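Local coordinates for plasmodesmata-located protein 5 (Arabidopsis thaliana, PDB 6GRE) that restricts plasmodesmatal permeability during salicylic acid-triggered immune responses through regulation of callose deposition, and is required for systemic acquired resistance, at residues A[116-121]-A[178-183]; A[167-172]-A[202-207]. All coordinates share one frame; numbering follows the deposited sequence. Where two conformers were deposited one is given.

Interaction 1: residues A[116-121]-A[178-183]; sequences QDKTLI and QDCLSD
Lys118 carries its CG anti to the carbonyl carbon (chi1 -64°) and bends at chi3, which lays its chain over the outer side of helix 174-192 and delivers the ammonium group between Asp179 and Asp183, one helical turn apart. The Asp179 side chain, with its CG anti to the backbone N (chi1 -174°), crosses the lysine at about a right angle and offers both oxygens. Lys118 NZ lies 3.1 Å from Asp179 OD1 and almost as near OD2; both hydrogen bonds are weak and belong to one salt bridge. The second salt bridge is longer, 3.5 Å from Lys118 NZ to Asp183 OD2 in the conformer described.

Gln116 turns its amide back toward the helix by a bend at chi2. Its OE1 packs 3.8 Å from Cys180 CB and also accepts the backbone N of Asp117 at 2.9 Å, in the carbonyl plane and on a lone pair. NE2 donates to the carbonyl O of Gln176 and to a water that in turn donates to Asp179 OD2, coupling the amide to a carboxylate whose plane stands 79° from its own. Around the lysine, Asp117 OD1 closes an Asx turn by accepting Thr119 N at 3.1 Å; Thr119 OG1 reaches it from the same face of the carboxylate. Asp117 itself belongs to the pocket holding 2-(2-ethoxyethoxy)ethanol.

The contact ties the loop entering edge strand 120-125 to helix 174-192 of the second Gnk2-homologous domain, beside the Cys180–Cys205 disulfide. At this surface one lysine partly offsets two acidic groups of the helix and probably eases their mutual repulsion; its weak or long bridges are consistent with an attraction that is mainly electrostatic and not tightly directional.

Interaction 2: residues A[167-172]-A[202-207]; sequences QCSGDL and LSKCYA
Gln167 and Tyr206 form an antiparallel hydrogen-bonded pair: Gln167 N donates to Tyr206 O at 3.0 Å, and the return bond from Tyr206 N to Gln167 O is 2.8 Å. On the face of the sheet bearing these two side chains, Gln167 CB sits over the Tyr206 ring in a CH-pi contact, 4.2 Å from the centroid. The tyrosine is placed there by a chi1 of 70°, which puts CG between the backbone N and the carbonyl carbon and swings the ring back toward the neighbouring strand.

Cys168 and Cys205 follow as a non-hydrogen-bonded pair on the other face, where Cys168 SG, in the conformer described, packs against Cys205 CB. They are not bonded to each other; their disulfides run to Cys177 and Cys180, both on helix 174-192.

Ser169 ends the pairing with a bond of 2.9 Å from its N to Lys204 O, and begins a type I turn that ends at Leu172. Within the turn, Ser169 OG donates to Asp171 OD1 at 2.6 Å, steadying the carboxylate. Asp171 OD2 is met on its syn side by Lys204 NZ, 2.8 Å away and somewhat out of the carboxylate plane. The lysine chain runs past Ser169 CB to get there, and Leu172 CD1 packs on its CB, 3.9 Å off. The buried ammonium also donates to the carbonyls of Phe112 and Val115, while Asp171 OD2 accepts from Gly114 N, so the charge pair holds the chain at 112-115 to this turn.

The central strand 205-211 and its antiparallel neighbour 162-168, each joined by a disulfide to the helix packed on the sheet, are characteristic of the cysteine-rich DUF26 (Gnk2-like) domain, here the second of the tandem ectodomain.

From the N terminus, the chain passes through 116-121 into edge strand 120-125, then through helix 134-149 and strand 154-159 to 167-172 at the end of strand 162-168. Helix 174-192 comes next; its residues 178-183 turn back to the first segment, so interaction 1 closes a loop over 56 intervening residues. Strand 198-202 then leads to 202-207, where interaction 2 closes a shorter loop that contains the whole helix. The segments alternate, so the two loops cross. The Cys180–Cys205 disulfide and a probable backbone bond from Ser203 N to Thr119 O join them directly, tying sheet, helix and the entry to the edge strand together.

Interaction 1: residues A[116-121]-A[178-183]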
loop_
_atom_site.group_PDB
_atom_site.type_symbol
_atom_site.label_atom_id
_atom_site.label_comp_id
_atom_site.label_asym_id
_atom_site.label_seq_id
_atom_site.Cartn_x
_atom_site.Cartn_y
_atom_site.Cartn_z
ATOM N N GLN A 116 -0.800 -12.723 5.957
ATOM C CA GLN A 116 0.515 -12.078 6.033
ATOM C C GLN A 116 1.249 -12.270 4.705
ATOM O O GLN A 116 1.166 -13.338 4.071
ATOM C CB GLN A 116 1.354 -12.663 7.175
ATOM C CG GLN A 116 2.724 -12.043 7.361
ATOM C CD GLN A 116 2.684 -10.552 7.594
ATOM O OE1 GLN A 116 2.534 -9.758 6.665
ATOM N NE2 GLN A 116 2.864 -10.173 8.844
ATOM N N ASP A 117 2.016 -11.249 4.287
ATOM C CA ASP A 117 2.880 -11.413 3.129
ATOM C C ASP A 117 3.936 -10.326 3.195
ATOM O O ASP A 117 3.633 -9.150 2.998
ATOM C CB ASP A 117 2.081 -11.333 1.837
ATOM C CG ASP A 117 2.877 -11.696 0.616
ATOM O OD1 ASP A 117 4.116 -11.780 0.710
ATOM O OD2 ASP A 117 2.222 -11.874 -0.427
ATOM N N LYS A 118 5.134 -10.756 3.565
ATOM C CA LYS A 118 6.275 -9.886 3.793
ATOM C C LYS A 118 7.197 -9.873 2.574
ATOM O O LYS A 118 8.317 -9.370 2.670
ATOM C CB LYS A 118 7.010 -10.338 5.059
ATOM C CG LYS A 118 6.162 -10.211 6.313
ATOM C CD LYS A 118 6.911 -10.460 7.581
ATOM C CE LYS A 118 7.401 -11.883 7.692
ATOM N NZ LYS A 118 8.256 -12.048 8.892
ATOM N N THR A 119 6.774 -10.479 1.464
ATOM C CA THR A 119 7.648 -10.562 0.287
ATOM C C THR A 119 7.935 -9.155 -0.249
ATOM O O THR A 119 7.065 -8.279 -0.286
ATOM C CB THR A 119 7.093 -11.457 -0.824
ATOM O OG1 THR A 119 5.861 -10.978 -1.309
ATOM C CG2 THR A 119 6.887 -12.882 -0.373
ATOM N N LEU A 120 9.175 -8.978 -0.729
ATOM C CA LEU A 120 9.577 -7.724 -1.307
ATOM C C LEU A 120 8.925 -7.499 -2.668
ATOM O O LEU A 120 8.892 -8.408 -3.520
ATOM C CB LEU A 120 11.091 -7.716 -1.472
ATOM C CG LEU A 120 11.603 -6.443 -2.136
ATOM C CD1 LEU A 120 11.514 -5.280 -1.158
ATOM C CD2 LEU A 120 13.023 -6.629 -2.626
ATOM N N ILE A 121 8.382 -6.289 -2.866
ATOM C CA ILE A 121 8.004 -5.816 -4.157
ATOM C C ILE A 121 9.076 -4.869 -4.688
ATOM O O ILE A 121 9.652 -5.118 -5.744
ATOM C CB ILE A 121 6.610 -5.190 -4.162
ATOM C CG1 ILE A 121 5.576 -6.228 -3.723
ATOM C CG2 ILE A 121 6.304 -4.589 -5.525
ATOM C CD1 ILE A 121 4.187 -5.702 -3.570
ATOM N N GLN A 178 3.103 -5.319 12.911
ATOM C CA GLN A 178 4.405 -5.100 13.472
ATOM C C GLN A 178 5.469 -6.012 12.837
ATOM O O GLN A 178 6.618 -5.602 12.642
ATOM C CB GLN A 178 4.373 -5.241 15.000
ATOM C CG GLN A 178 5.730 -5.002 15.611
ATOM C CD GLN A 178 6.230 -3.582 15.426
ATOM O OE1 GLN A 178 5.431 -2.670 15.279
ATOM N NE2 GLN A 178 7.526 -3.376 15.583
ATOM N N ASP A 179 5.118 -7.273 12.546
ATOM C CA ASP A 179 6.026 -8.211 11.941
ATOM C C ASP A 179 6.418 -7.703 10.542
ATOM O O ASP A 179 7.604 -7.700 10.203
ATOM C CB ASP A 179 5.398 -9.601 11.885
ATOM C CG ASP A 179 6.326 -10.693 11.397
ATOM O OD1 ASP A 179 7.544 -10.551 11.543
ATOM O OD2 ASP A 179 5.798 -11.704 10.882
ATOM N N CYS A 180 5.412 -7.306 9.750
ATOM C CA CYS A 180 5.687 -6.810 8.399
ATOM C C CYS A 180 6.605 -5.569 8.490
ATOM O O CYS A 180 7.608 -5.460 7.788
ATOM C CB CYS A 180 4.375 -6.543 7.691
ATOM S SG CYS A 180 4.596 -6.287 5.913
ATOM N N LEU A 181 6.206 -4.611 9.324
ATOM C CA LEU A 181 6.982 -3.356 9.443
ATOM C C LEU A 181 8.383 -3.572 9.995
ATOM O O LEU A 181 9.322 -2.894 9.571
ATOM C CB LEU A 181 6.229 -2.338 10.288
ATOM C CG LEU A 181 5.031 -1.725 9.597
ATOM C CD1 LEU A 181 4.347 -0.714 10.503
ATOM C CD2 LEU A 181 5.417 -1.107 8.267
ATOM N N SER A 182 8.546 -4.517 10.930
ATOM C CA SER A 182 9.875 -4.825 11.445
ATOM C C SER A 182 10.798 -5.194 10.274
ATOM O O SER A 182 11.921 -4.692 10.165
ATOM C CB SER A 182 9.839 -5.911 12.508
ATOM O OG SER A 182 11.145 -6.167 13.005
ATOM N N ASP A 183 10.308 -6.052 9.376
ATOM C CA ASP A 183 11.078 -6.429 8.202
ATOM C C ASP A 183 11.348 -5.188 7.338
ATOM O O ASP A 183 12.529 -4.881 7.034
ATOM C CB ASP A 183 10.368 -7.473 7.340
ATOM C CG ASP A 183 10.493 -8.915 7.803
ATOM O OD1 ASP A 183 10.947 -9.152 8.943
ATOM O OD2 ASP A 183 10.137 -9.794 6.995
HETATM O O HOH W 1 3.152 -12.236 11.051
HETATM O O HOH W 2 10.711 -9.837 3.561
#

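Interaction 2: residues A[167-172]-A[202-207]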
loop_
_atom_site.group_PDB
_atom_site.type_symbol
_atom_site.label_atom_id
_atom_site.label_comp_id
_atom_site.label_asym_id
_atom_site.label_seq_id
_atom_site.Cartn_x
_atom_site.Cartn_y
_atom_site.Cartn_z
ATOM N N GLN A 167 3.331 2.170 6.740
ATOM C CA GLN A 167 1.897 1.815 6.759
ATOM C C GLN A 167 1.768 0.321 6.472
ATOM O O GLN A 167 2.486 -0.225 5.597
ATOM C CB GLN A 167 1.035 2.582 5.742
ATOM C CG GLN A 167 -0.487 2.408 5.964
ATOM C CD GLN A 167 -1.486 3.447 5.429
ATOM O OE1 GLN A 167 -2.555 3.814 6.027
ATOM N NE2 GLN A 167 -1.218 3.872 4.222
ATOM N N CYS A 168 0.888 -0.330 7.216
ATOM C CA CYS A 168 0.454 -1.691 6.969
ATOM C C CYS A 168 -0.887 -1.715 6.268
ATOM O O CYS A 168 -1.750 -0.905 6.565
ATOM C CB CYS A 168 0.173 -2.403 8.271
ATOM S SG CYS A 168 1.714 -2.675 9.136
ATOM N N SER A 169 -1.078 -2.677 5.368
ATOM C CA SER A 169 -2.376 -2.955 4.826
ATOM C C SER A 169 -3.359 -3.135 5.997
ATOM O O SER A 169 -3.066 -3.836 6.948
ATOM C CB SER A 169 -2.263 -4.164 3.961
ATOM O OG SER A 169 -3.434 -4.385 3.190
ATOM N N GLY A 170 -4.548 -2.552 5.842
ATOM C CA GLY A 170 -5.530 -2.410 6.928
ATOM C C GLY A 170 -6.100 -3.730 7.384
ATOM O O GLY A 170 -6.730 -3.761 8.440
ATOM N N ASP A 171 -5.894 -4.809 6.614
ATOM C CA ASP A 171 -6.433 -6.117 6.956
ATOM C C ASP A 171 -5.531 -6.888 7.919
ATOM O O ASP A 171 -5.960 -7.923 8.448
ATOM C CB ASP A 171 -6.639 -6.969 5.710
ATOM C CG ASP A 171 -5.340 -7.228 4.990
ATOM O OD1 ASP A 171 -4.732 -6.208 4.529
ATOM O OD2 ASP A 171 -4.894 -8.387 4.960
ATOM N N LEU A 172 -4.292 -6.426 8.147
ATOM C CA LEU A 172 -3.362 -7.121 9.019
ATOM C C LEU A 172 -3.752 -6.871 10.477
ATOM O O LEU A 172 -4.166 -5.777 10.823
ATOM C CB LEU A 172 -1.921 -6.641 8.830
ATOM C CG LEU A 172 -1.264 -6.940 7.479
ATOM C CD1 LEU A 172 0.230 -6.673 7.560
ATOM C CD2 LEU A 172 -1.532 -8.356 7.050
ATOM N N LEU A 202 6.807 -3.883 0.771
ATOM C CA LEU A 202 6.536 -5.312 0.853
ATOM C C LEU A 202 5.096 -5.536 0.443
ATOM O O LEU A 202 4.293 -4.623 0.303
ATOM C CB LEU A 202 6.791 -5.821 2.264
ATOM C CG LEU A 202 8.159 -5.498 2.851
ATOM C CD1 LEU A 202 8.290 -6.119 4.244
ATOM C CD2 LEU A 202 9.311 -5.929 1.939
ATOM N N SER A 203 4.720 -6.800 0.285
ATOM C CA SER A 203 3.399 -7.041 -0.188
ATOM C C SER A 203 2.315 -6.388 0.691
ATOM O O SER A 203 1.362 -5.809 0.186
ATOM C CB SER A 203 3.171 -8.522 -0.320
ATOM O OG SER A 203 1.879 -8.765 -0.832
ATOM N N LYS A 204 2.437 -6.502 2.030
ATOM C CA LYS A 204 1.385 -6.044 2.909
ATOM C C LYS A 204 1.810 -4.845 3.771
ATOM O O LYS A 204 1.058 -4.494 4.658
ATOM C CB LYS A 204 0.880 -7.204 3.786
ATOM C CG LYS A 204 -0.111 -8.131 3.087
ATOM C CD LYS A 204 -1.490 -7.527 2.947
ATOM C CE LYS A 204 -2.511 -8.390 2.228
ATOM N NZ LYS A 204 -3.077 -9.402 3.148
ATOM N N CYS A 205 2.942 -4.215 3.500
ATOM C CA CYS A 205 3.300 -3.019 4.254
ATOM C C CYS A 205 4.422 -2.281 3.537
ATOM O O CYS A 205 5.070 -2.813 2.625
ATOM C CB CYS A 205 3.711 -3.313 5.690
ATOM S SG CYS A 205 5.264 -4.215 5.855
ATOM N N TYR A 206 4.680 -1.046 3.980
ATOM C CA TYR A 206 5.793 -0.289 3.446
ATOM C C TYR A 206 6.401 0.623 4.512
ATOM O O TYR A 206 5.738 0.968 5.490
ATOM C CB TYR A 206 5.428 0.537 2.210
ATOM C CG TYR A 206 4.520 1.721 2.423
ATOM C CD1 TYR A 206 5.021 2.900 2.947
ATOM C CD2 TYR A 206 3.186 1.708 2.051
ATOM C CE1 TYR A 206 4.227 4.019 3.112
ATOM C CE2 TYR A 206 2.386 2.830 2.184
ATOM C CZ TYR A 206 2.917 3.995 2.705
ATOM O OH TYR A 206 2.123 5.081 2.898
ATOM N N ALA A 207 7.649 1.002 4.288
ATOM C CA ALA A 207 8.299 1.998 5.120
ATOM C C ALA A 207 9.138 2.875 4.190
ATOM O O ALA A 207 9.792 2.345 3.281
ATOM C CB ALA A 207 9.151 1.360 6.174
#